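Local structure of transferrin binding protein B (Actinobacillus suis, 3PQU) at residues 243-248 and 260-265; 50-55 and 142-147; 429-434 and 540-545; 105-110 and 120-125. The protein probably binds host transferrin at the cell surface as an outer-membrane lipoprotein, serving iron acquisition by this porcine pathogen. All blocks are in the same frame, centred on the assembly; numbering follows the deposited sequence.

Contact 1. Residues 243-248 and 260-265; sequences TGSLYR and VTKRYS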
# COMPACT_ATOMS: atom_id res chain seq x y z
N THR A 243 17.95 6.92 3.37
CA THR A 243 18.18 7.77 4.52
C THR A 243 17.37 9.04 4.33
O THR A 243 16.82 9.29 3.25
CB THR A 243 19.66 8.15 4.67
OG1 THR A 243 20.07 8.92 3.53
CG2 THR A 243 20.56 6.91 4.82
N GLY A 244 17.31 9.87 5.37
CA GLY A 244 16.62 11.14 5.23
C GLY A 244 16.79 12.04 6.43
O GLY A 244 17.41 11.66 7.43
N SER A 245 16.20 13.22 6.33
CA SER A 245 16.32 14.25 7.35
C SER A 245 14.99 14.98 7.50
O SER A 245 14.31 15.23 6.51
CB SER A 245 17.41 15.25 6.92
OG SER A 245 18.68 14.65 6.96
N LEU A 246 14.63 15.34 8.73
CA LEU A 246 13.44 16.15 8.95
C LEU A 246 13.83 17.44 9.64
O LEU A 246 14.51 17.40 10.67
CB LEU A 246 12.42 15.39 9.81
CG LEU A 246 12.11 13.94 9.39
CD1 LEU A 246 11.11 13.32 10.37
CD2 LEU A 246 11.56 13.91 7.99
N TYR A 247 13.35 18.56 9.10
CA TYR A 247 13.77 19.89 9.54
C TYR A 247 12.61 20.72 10.06
O TYR A 247 11.48 20.59 9.59
CB TYR A 247 14.39 20.66 8.36
CG TYR A 247 15.64 20.04 7.79
CD1 TYR A 247 16.89 20.38 8.30
CD2 TYR A 247 15.58 19.15 6.72
CE1 TYR A 247 18.06 19.82 7.78
CE2 TYR A 247 16.74 18.59 6.18
CZ TYR A 247 17.97 18.93 6.71
OH TYR A 247 19.12 18.39 6.18
N ARG A 248 12.91 21.59 11.02
CA ARG A 248 11.97 22.62 11.48
C ARG A 248 12.48 23.96 10.98
O ARG A 248 13.62 24.36 11.25
CB ARG A 248 11.86 22.62 13.01
CG ARG A 248 10.90 23.69 13.61
CD ARG A 248 11.13 23.85 15.13
NE ARG A 248 10.14 24.73 15.77
CZ ARG A 248 10.33 26.03 15.98
NH1 ARG A 248 11.45 26.62 15.60
NH2 ARG A 248 9.39 26.75 16.58
N VAL A 260 16.86 27.30 11.07
CA VAL A 260 16.53 26.01 10.50
C VAL A 260 17.23 24.91 11.32
O VAL A 260 18.45 24.89 11.40
CB VAL A 260 16.99 25.93 9.04
CG1 VAL A 260 16.73 24.52 8.48
CG2 VAL A 260 16.28 26.99 8.21
N THR A 261 16.46 24.01 11.95
CA THR A 261 17.10 22.96 12.73
C THR A 261 16.68 21.57 12.29
O THR A 261 15.52 21.33 12.01
CB THR A 261 16.87 23.13 14.26
OG1 THR A 261 15.47 23.25 14.52
CG2 THR A 261 17.58 24.37 14.77
N LYS A 262 17.65 20.67 12.22
CA LYS A 262 17.35 19.28 11.92
C LYS A 262 16.86 18.61 13.20
O LYS A 262 17.58 18.58 14.20
CB LYS A 262 18.56 18.54 11.35
CG LYS A 262 18.22 17.11 10.93
CD LYS A 262 19.46 16.30 10.57
CE LYS A 262 20.24 16.95 9.45
NZ LYS A 262 21.36 16.08 8.95
N ARG A 263 15.65 18.07 13.16
CA ARG A 263 15.05 17.38 14.30
C ARG A 263 15.32 15.86 14.27
O ARG A 263 15.44 15.22 15.31
CB ARG A 263 13.53 17.57 14.31
CG ARG A 263 13.08 18.97 14.62
CD ARG A 263 13.24 19.25 16.10
NE ARG A 263 12.16 20.08 16.61
CZ ARG A 263 12.21 20.75 17.76
NH1 ARG A 263 13.30 20.69 18.51
NH2 ARG A 263 11.19 21.49 18.14
N TYR A 264 15.41 15.29 13.07
CA TYR A 264 15.56 13.83 12.94
C TYR A 264 16.41 13.42 11.74
O TYR A 264 16.40 14.10 10.70
CB TYR A 264 14.20 13.17 12.77
CG TYR A 264 13.41 12.97 14.03
CD1 TYR A 264 13.71 11.92 14.91
CD2 TYR A 264 12.33 13.79 14.33
CE1 TYR A 264 12.98 11.74 16.08
CE2 TYR A 264 11.59 13.62 15.46
CZ TYR A 264 11.91 12.59 16.34
OH TYR A 264 11.15 12.43 17.46
N SER A 265 17.13 12.31 11.90
CA SER A 265 17.74 11.58 10.78
C SER A 265 16.97 10.28 10.62
O SER A 265 16.55 9.67 11.60
CB SER A 265 19.23 11.22 11.04
OG SER A 265 20.05 12.36 11.14
O HOH W 1 20.78 13.57 8.46
O HOH W 2 13.91 25.89 14.00
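Leu246 and Tyr264 form an antiparallel hydrogen-bonded pair in which Leu246 N meets Tyr264 O at 2.9 Å. Leu246 O receives two N-H groups, a firm bond from Arg263 N at 2.8 Å and a weak one from Tyr264 N. This is a classic beta bulge, shifting the register by one residue. Regular pairing resumes with Tyr247 opposite Lys262, and at the next pair Arg248 N reaches Thr261 O at 2.8 Å, almost straight (172° at the hydrogen).

Tyr247 and Lys262 share the face that also carries Ser245 and Ser265. The lysine chain runs obliquely past the phenol, with CE 3.7 Å from Tyr247 OH. A bend at chi3 (-58°) then carries its NZ to a water at 2.6 Å, which also bonds the OG atoms of both serines; Ser265 OG has a further partner in Glu282.

On the other face Leu246 CD1 packs 3.9 Å from Tyr264 CB. Arg263, the bulge residue, runs alongside Arg248, their guanidinium planes 64° apart, with Arg248 NE 4.1 Å from Arg263 NH2. The buried Leu246 and Tyr264, touching Trp176 and Phe311, are consistent with a barrel interior. Thus an ammonium group is held through a water shared with two hydroxyls, whereas the like charges of the arginines are probably eased by the Asp207 salt bridge of Arg248 and, more weakly, by Asp286 and the ring of Phe289 at Arg263.

Contact 2. Residues 50-55 and 142-147; sequences RRNRAL and PYIFKN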
# COMPACT_ATOMS: atom_id res chain seq x y z
N ARG A 50 -6.01 15.43 23.80
CA ARG A 50 -6.62 16.58 24.47
C ARG A 50 -6.82 16.17 25.92
O ARG A 50 -7.36 15.10 26.17
CB ARG A 50 -8.01 16.87 23.85
CG ARG A 50 -7.99 17.63 22.52
CD ARG A 50 -9.10 17.17 21.57
NE ARG A 50 -10.47 17.40 22.05
CZ ARG A 50 -11.12 18.56 21.93
NH1 ARG A 50 -10.54 19.62 21.37
NH2 ARG A 50 -12.35 18.66 22.39
N ARG A 51 -6.40 17.00 26.87
CA ARG A 51 -6.54 16.62 28.28
C ARG A 51 -7.99 16.71 28.74
O ARG A 51 -8.70 17.63 28.36
CB ARG A 51 -5.67 17.49 29.18
CG ARG A 51 -5.58 16.98 30.62
CD ARG A 51 -4.53 17.74 31.39
NE ARG A 51 -4.84 19.17 31.50
CZ ARG A 51 -5.54 19.70 32.50
NH1 ARG A 51 -6.01 18.91 33.46
NH2 ARG A 51 -5.79 21.00 32.54
N ASN A 52 -8.45 15.74 29.53
CA ASN A 52 -9.76 15.83 30.15
C ASN A 52 -9.61 16.75 31.35
O ASN A 52 -8.94 16.41 32.33
CB ASN A 52 -10.26 14.46 30.62
CG ASN A 52 -11.68 14.53 31.19
OD1 ASN A 52 -12.28 15.62 31.24
ND2 ASN A 52 -12.22 13.39 31.62
N ARG A 53 -10.26 17.91 31.28
CA ARG A 53 -10.20 18.89 32.36
C ARG A 53 -11.32 18.78 33.42
O ARG A 53 -11.37 19.58 34.36
CB ARG A 53 -10.15 20.29 31.73
CG ARG A 53 -8.91 20.42 30.80
CD ARG A 53 -9.05 21.55 29.79
NE ARG A 53 -9.33 22.81 30.46
CZ ARG A 53 -9.57 23.95 29.83
NH1 ARG A 53 -9.54 24.01 28.50
NH2 ARG A 53 -9.83 25.04 30.54
N ALA A 54 -12.19 17.78 33.28
CA ALA A 54 -13.34 17.62 34.19
C ALA A 54 -12.87 17.37 35.62
O ALA A 54 -11.77 16.83 35.85
CB ALA A 54 -14.25 16.49 33.72
N LEU A 55 -13.70 17.74 36.58
CA LEU A 55 -13.35 17.62 38.00
C LEU A 55 -13.99 16.39 38.66
O LEU A 55 -13.65 16.06 39.80
CB LEU A 55 -13.78 18.88 38.75
CG LEU A 55 -13.31 20.20 38.13
CD1 LEU A 55 -13.84 21.38 38.93
CD2 LEU A 55 -11.80 20.25 38.04
N PRO A 142 -20.69 16.68 34.78
CA PRO A 142 -19.73 16.70 33.66
C PRO A 142 -18.47 15.93 34.02
O PRO A 142 -17.72 16.39 34.89
CB PRO A 142 -19.38 18.19 33.51
CG PRO A 142 -20.22 18.93 34.53
CD PRO A 142 -20.62 17.92 35.56
N TYR A 143 -18.22 14.80 33.36
CA TYR A 143 -17.05 13.98 33.66
C TYR A 143 -16.05 13.98 32.49
O TYR A 143 -14.95 13.41 32.57
CB TYR A 143 -17.47 12.56 34.05
CG TYR A 143 -18.15 11.77 32.94
CD1 TYR A 143 -17.45 10.85 32.20
CD2 TYR A 143 -19.51 11.93 32.67
CE1 TYR A 143 -18.04 10.11 31.21
CE2 TYR A 143 -20.12 11.19 31.67
CZ TYR A 143 -19.38 10.28 30.95
OH TYR A 143 -19.96 9.54 29.96
N ILE A 144 -16.44 14.61 31.40
CA ILE A 144 -15.52 14.86 30.31
C ILE A 144 -15.62 16.32 29.87
O ILE A 144 -16.71 16.83 29.59
CB ILE A 144 -15.76 13.92 29.11
CG1 ILE A 144 -15.53 12.46 29.51
CG2 ILE A 144 -14.85 14.28 27.93
CD1 ILE A 144 -15.49 11.52 28.33
N PHE A 145 -14.48 16.99 29.85
CA PHE A 145 -14.40 18.34 29.33
C PHE A 145 -13.09 18.56 28.62
O PHE A 145 -12.05 18.64 29.27
CB PHE A 145 -14.55 19.38 30.45
CG PHE A 145 -14.33 20.79 29.97
CD1 PHE A 145 -14.87 21.22 28.76
CD2 PHE A 145 -13.58 21.69 30.72
CE1 PHE A 145 -14.66 22.51 28.30
CE2 PHE A 145 -13.37 22.99 30.26
CZ PHE A 145 -13.91 23.40 29.06
N LYS A 146 -13.15 18.64 27.29
CA LYS A 146 -11.98 18.88 26.46
C LYS A 146 -12.30 20.05 25.53
O LYS A 146 -13.45 20.26 25.15
CB LYS A 146 -11.63 17.62 25.66
CG LYS A 146 -11.33 16.38 26.53
CD LYS A 146 -11.08 15.12 25.67
CE LYS A 146 -10.49 13.97 26.48
NZ LYS A 146 -10.33 12.74 25.66
N ASN A 147 -11.29 20.83 25.17
CA ASN A 147 -11.51 22.02 24.36
C ASN A 147 -10.29 22.41 23.56
O ASN A 147 -9.19 21.94 23.83
CB ASN A 147 -11.98 23.20 25.23
CG ASN A 147 -12.66 24.28 24.39
OD1 ASN A 147 -13.09 24.03 23.27
ND2 ASN A 147 -12.73 25.49 24.93
O HOH W 3 -7.99 13.19 24.00
O HOH W 4 -8.55 19.89 26.60
O HOH W 5 -8.36 22.66 26.56
O HOH W 6 -10.97 26.26 27.19
O HOH W 7 -16.11 18.92 36.04
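Asn52 turns its amide onto the backbone of strand 142-146, its CG anti to the backbone N (chi1 -176°), and both ends of the group are used. ND2 donates to Tyr143 O at 2.9 Å, nearly straight and within the amide plane. OD1 accepts Phe145 N at 2.9 Å and Ala54 N at 3.0 Å, the two arriving over opposite faces of that plane, so that three bonds fix the rotation of the amide.

Arg53 lies across Phe145 at a slant. Ring atom CE2 sits over the centre of the guanidinium, 3.9 Å above it, the two planes 43° apart. Their backbones are joined as well, Arg53 N bonding Phe145 O at 2.8 Å, and two waters link Arg53 NH1 to Asn147. Ala54 points its CB toward the opposing chain and packs closely, 3.3 Å from Tyr143 C.

The extended Lys146 chain passes across Arg50, bringing CE within 3.3 Å of Arg50 O. The Arg50 guanidinium finds its polar partners outside the two segments, at Ile149 O and Tyr131 O.

The bond from Ala54 N closes an Asx turn that presents the Asn52 amide, by which the loop after strand 43-47 docks on the bulged hairpin of strands 133-136 and 142-146 in the N-lobe handle.

Contact 3. Residues 429-434 and 540-545; sequences DKMPAG and PTAGEL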
# COMPACT_ATOMS: atom_id res chain seq x y z
N ASP A 429 18.49 -8.90 -12.67
CA ASP A 429 19.87 -9.37 -12.68
C ASP A 429 20.01 -10.76 -12.07
O ASP A 429 21.11 -11.31 -12.03
CB ASP A 429 20.80 -8.37 -11.98
CG ASP A 429 20.52 -8.26 -10.49
OD1 ASP A 429 19.61 -8.96 -10.00
OD2 ASP A 429 21.22 -7.47 -9.81
N LYS A 430 18.91 -11.34 -11.61
CA LYS A 430 18.91 -12.73 -11.15
C LYS A 430 18.16 -13.63 -12.12
O LYS A 430 17.96 -14.80 -11.84
CB LYS A 430 18.30 -12.85 -9.75
CG LYS A 430 19.01 -12.06 -8.67
CD LYS A 430 20.37 -12.66 -8.32
CE LYS A 430 21.07 -11.86 -7.23
NZ LYS A 430 21.46 -10.49 -7.69
N MET A 431 17.75 -13.07 -13.26
CA MET A 431 17.19 -13.86 -14.34
C MET A 431 18.27 -14.81 -14.86
O MET A 431 19.39 -14.39 -15.12
CB MET A 431 16.71 -12.97 -15.49
CG MET A 431 15.44 -12.17 -15.19
SD MET A 431 13.98 -13.21 -14.93
CE MET A 431 13.72 -13.88 -16.59
N PRO A 432 17.93 -16.10 -14.99
CA PRO A 432 18.91 -17.05 -15.52
C PRO A 432 19.45 -16.58 -16.86
O PRO A 432 18.69 -16.06 -17.67
CB PRO A 432 18.10 -18.33 -15.71
CG PRO A 432 16.95 -18.19 -14.78
CD PRO A 432 16.62 -16.74 -14.75
N ALA A 433 20.75 -16.75 -17.08
CA ALA A 433 21.34 -16.49 -18.39
C ALA A 433 21.41 -17.80 -19.18
O ALA A 433 22.43 -18.49 -19.17
CB ALA A 433 22.72 -15.89 -18.24
N GLY A 434 20.32 -18.14 -19.87
CA GLY A 434 20.23 -19.40 -20.59
C GLY A 434 20.01 -20.57 -19.64
O GLY A 434 20.33 -20.47 -18.46
N PRO A 540 13.19 -15.94 -6.39
CA PRO A 540 14.63 -15.68 -6.35
C PRO A 540 15.32 -15.83 -7.70
O PRO A 540 16.13 -14.97 -8.05
CB PRO A 540 15.15 -16.76 -5.40
CG PRO A 540 14.01 -17.03 -4.50
CD PRO A 540 12.76 -16.85 -5.32
N THR A 541 15.02 -16.89 -8.44
CA THR A 541 15.69 -17.15 -9.70
C THR A 541 14.74 -17.56 -10.83
O THR A 541 15.08 -18.42 -11.65
CB THR A 541 16.81 -18.23 -9.54
OG1 THR A 541 16.27 -19.41 -8.90
CG2 THR A 541 17.96 -17.69 -8.68
N ALA A 542 13.57 -16.95 -10.86
CA ALA A 542 12.58 -17.18 -11.91
C ALA A 542 12.06 -18.62 -11.93
O ALA A 542 11.63 -19.10 -12.97
CB ALA A 542 13.16 -16.80 -13.29
N GLY A 543 12.08 -19.28 -10.78
CA GLY A 543 11.60 -20.65 -10.68
C GLY A 543 10.09 -20.82 -10.83
O GLY A 543 9.59 -21.95 -10.83
N GLU A 544 9.37 -19.71 -10.92
CA GLU A 544 7.93 -19.72 -11.15
C GLU A 544 7.56 -18.67 -12.20
O GLU A 544 8.16 -17.60 -12.24
CB GLU A 544 7.17 -19.44 -9.85
CG GLU A 544 7.51 -20.41 -8.72
CD GLU A 544 6.95 -19.98 -7.37
OE1 GLU A 544 6.23 -18.97 -7.28
OE2 GLU A 544 7.24 -20.68 -6.37
N LEU A 545 6.59 -18.99 -13.04
CA LEU A 545 6.08 -18.00 -13.97
C LEU A 545 4.56 -18.00 -13.91
O LEU A 545 3.94 -18.98 -13.47
CB LEU A 545 6.58 -18.27 -15.39
CG LEU A 545 5.96 -19.44 -16.17
CD1 LEU A 545 4.67 -18.99 -16.84
CD2 LEU A 545 6.94 -19.93 -17.21
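The puckered ring of Pro432 meets the 540-545 segment through CG and CD; no planar side chain takes part in this contact. Its CG lies 3.7 Å from Thr541 O, and its CD 3.8 Å from the methyl CB of Ala542. Pro540 takes part through its carbonyl instead, its ring being directed away; Pro540 O lies 3.5 Å from Lys430 CB.

Ala542 sends its methyl group toward the opposing loop, where Met431 supplies the second apolar partner, SD standing 4.0 Å from Ala542 CB. Bends at chi2 and chi3 fold the thioether back in a compact shape, although the first bond of that side chain leaves in the other direction. Lys430 starts toward the 540-545 segment but bends away, and its NZ makes a weak salt bridge with Asp429 OD1 at 3.3 Å.

The two segments are therefore joined by van der Waals packing, over a small area. Two carbonyls of the turn are satisfied elsewhere, Thr541 O by Arg566 and Ala542 O by the hydroxyl of Tyr439, while Phe537 lies against both Met431 and Ala542.

Such packing is that of a beta-hairpin turn in the C-lobe barrel, here between strands 531-538 and 544-551, meeting the linker that enters barrel strand 436-448 from strand 413-424.

Contact 4. Residues 105-110 and 120-125; sequences HSHDGK and YVRSGY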
# COMPACT_ATOMS: atom_id res chain seq x y z
N HIS A 105 -7.06 21.95 6.82
CA HIS A 105 -6.22 20.77 6.63
C HIS A 105 -4.96 21.08 5.81
O HIS A 105 -4.89 22.10 5.12
CB HIS A 105 -7.01 19.58 6.08
CG HIS A 105 -7.43 19.74 4.65
ND1 HIS A 105 -6.65 19.30 3.60
CD2 HIS A 105 -8.54 20.29 4.10
CE1 HIS A 105 -7.27 19.57 2.46
NE2 HIS A 105 -8.41 20.17 2.74
N SER A 106 -3.97 20.21 5.92
CA SER A 106 -2.64 20.47 5.43
C SER A 106 -2.55 20.56 3.90
O SER A 106 -1.52 20.97 3.38
CB SER A 106 -1.68 19.38 5.94
OG SER A 106 -2.22 18.10 5.64
N HIS A 107 -3.59 20.15 3.19
CA HIS A 107 -3.58 20.31 1.73
C HIS A 107 -4.60 21.37 1.26
O HIS A 107 -4.92 21.44 0.06
CB HIS A 107 -3.84 18.96 1.01
CG HIS A 107 -2.66 18.03 1.00
ND1 HIS A 107 -1.89 17.83 -0.12
CD2 HIS A 107 -2.13 17.26 1.97
CE1 HIS A 107 -0.93 16.96 0.16
NE2 HIS A 107 -1.05 16.60 1.43
N ASP A 108 -5.11 22.19 2.18
CA ASP A 108 -6.23 23.09 1.82
C ASP A 108 -5.80 24.30 0.99
O ASP A 108 -6.63 25.07 0.53
CB ASP A 108 -7.10 23.48 3.03
CG ASP A 108 -6.43 24.48 3.98
OD1 ASP A 108 -5.46 25.16 3.59
OD2 ASP A 108 -6.88 24.61 5.13
N GLY A 109 -4.50 24.45 0.81
CA GLY A 109 -3.97 25.50 -0.05
C GLY A 109 -4.13 26.93 0.43
O GLY A 109 -3.88 27.84 -0.34
N LYS A 110 -4.51 27.14 1.69
CA LYS A 110 -4.81 28.51 2.15
C LYS A 110 -3.61 29.29 2.68
O LYS A 110 -3.72 30.49 2.94
CB LYS A 110 -5.94 28.48 3.18
CG LYS A 110 -7.29 28.05 2.59
CD LYS A 110 -8.38 27.99 3.66
CE LYS A 110 -9.69 27.50 3.03
NZ LYS A 110 -10.77 27.35 4.03
N TYR A 120 -0.32 11.33 -5.59
CA TYR A 120 -0.74 10.02 -5.11
C TYR A 120 -0.89 9.96 -3.59
O TYR A 120 -1.39 8.99 -3.03
CB TYR A 120 0.27 8.96 -5.58
CG TYR A 120 0.38 8.87 -7.09
CD1 TYR A 120 -0.60 8.21 -7.83
CD2 TYR A 120 1.44 9.45 -7.77
CE1 TYR A 120 -0.53 8.14 -9.23
CE2 TYR A 120 1.53 9.38 -9.18
CZ TYR A 120 0.53 8.72 -9.89
OH TYR A 120 0.60 8.62 -11.26
N VAL A 121 -0.44 11.00 -2.91
CA VAL A 121 -0.37 10.98 -1.46
C VAL A 121 -1.02 12.22 -0.87
O VAL A 121 -0.99 13.29 -1.48
CB VAL A 121 1.10 10.87 -1.01
CG1 VAL A 121 1.21 11.10 0.48
CG2 VAL A 121 1.67 9.52 -1.42
N ARG A 122 -1.62 12.06 0.31
CA ARG A 122 -2.05 13.17 1.14
C ARG A 122 -1.52 12.92 2.55
O ARG A 122 -1.56 11.80 3.04
CB ARG A 122 -3.58 13.24 1.20
CG ARG A 122 -4.26 13.62 -0.11
CD ARG A 122 -4.05 15.09 -0.46
NE ARG A 122 -4.66 15.42 -1.75
CZ ARG A 122 -4.03 15.31 -2.92
NH1 ARG A 122 -2.77 14.90 -2.96
NH2 ARG A 122 -4.66 15.63 -4.04
N SER A 123 -1.03 13.96 3.22
CA SER A 123 -0.59 13.78 4.59
C SER A 123 -0.64 15.07 5.35
O SER A 123 -0.77 16.13 4.76
CB SER A 123 0.83 13.22 4.66
OG SER A 123 1.79 14.26 4.57
N GLY A 124 -0.51 14.95 6.68
CA GLY A 124 -0.35 16.08 7.58
C GLY A 124 -1.42 16.04 8.66
O GLY A 124 -1.35 15.26 9.62
N TYR A 125 -2.42 16.88 8.51
CA TYR A 125 -3.40 17.07 9.57
C TYR A 125 -4.71 17.59 9.01
O TYR A 125 -4.77 18.16 7.90
CB TYR A 125 -2.85 18.01 10.64
CG TYR A 125 -2.27 19.30 10.07
CD1 TYR A 125 -3.10 20.31 9.59
CD2 TYR A 125 -0.89 19.49 9.99
CE1 TYR A 125 -2.57 21.51 9.03
CE2 TYR A 125 -0.34 20.68 9.44
CZ TYR A 125 -1.20 21.68 8.97
OH TYR A 125 -0.69 22.84 8.43
O HOH W 8 1.59 16.33 2.66
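Ser106 places its hydroxyl between its own backbone N and carbonyl carbon (chi1 52°), which directs OG at the strand beside it. There OG donates to Ser123 O at 2.6 Å and accepts from Tyr125 N at 3.1 Å, bridging the carbonyl and the amide on the two sides of Gly124. Ser106 N adds a bond to Tyr125 O at 3.0 Å, so a single residue of the turn grips the strand three times.

Tyr125 adopts a similar first torsion (chi1 49°), and this swings its ring over Ser106: Ser106 CB stands 3.8 Å from the centroid of the Tyr125 ring, almost on the normal, a CH-pi contact. Arg122 makes a second one. Its chain bends at chi2 (-72°), bringing CD over the middle of the His107 imidazole, 3.5 Å from the centroid, while NH1 turns back to Val121 O. His107 NE2 in turn accepts Ser123 N at 3.2 Å, the donor lying somewhat out of the ring plane, and a water joins NE2 to Ser123 OG. Gly124, where the chain turns a corner, has backbone angles suited to glycine and brings its CA close to Ser106 OG.

The type I turn from His105 to Asp108 thus follows strand 103-105, at the margin of the handle sheet, and packs on strand 121-128. Strand 150-157 flanks the latter through Tyr154 and Ile153, while Val121 and Ser123 touch Ala323 of strand 318-326 in the N-lobe barrel.

In the fold
Three of the contacts belong to the N-lobe and one to the C-lobe. Contacts 2 and 4 lie in the N-lobe handle with centres 29 Å apart; along the chain, residues 50-55 come first, contact 4 follows, and 142-147 then closes contact 2. Contact 1 comes next, on a hairpin of the N-lobe barrel, its centre 20 Å from contact 4 and 35 Å from contact 2. Contact 3, last in sequence, lies at the C-lobe barrel, 62 Å from contact 2 between centres and across the middle of the chain. The order reflects a bilobal protein in which a handle-and-barrel plan occurs twice, with contact 4 near the handle-barrel junction of the N-lobe.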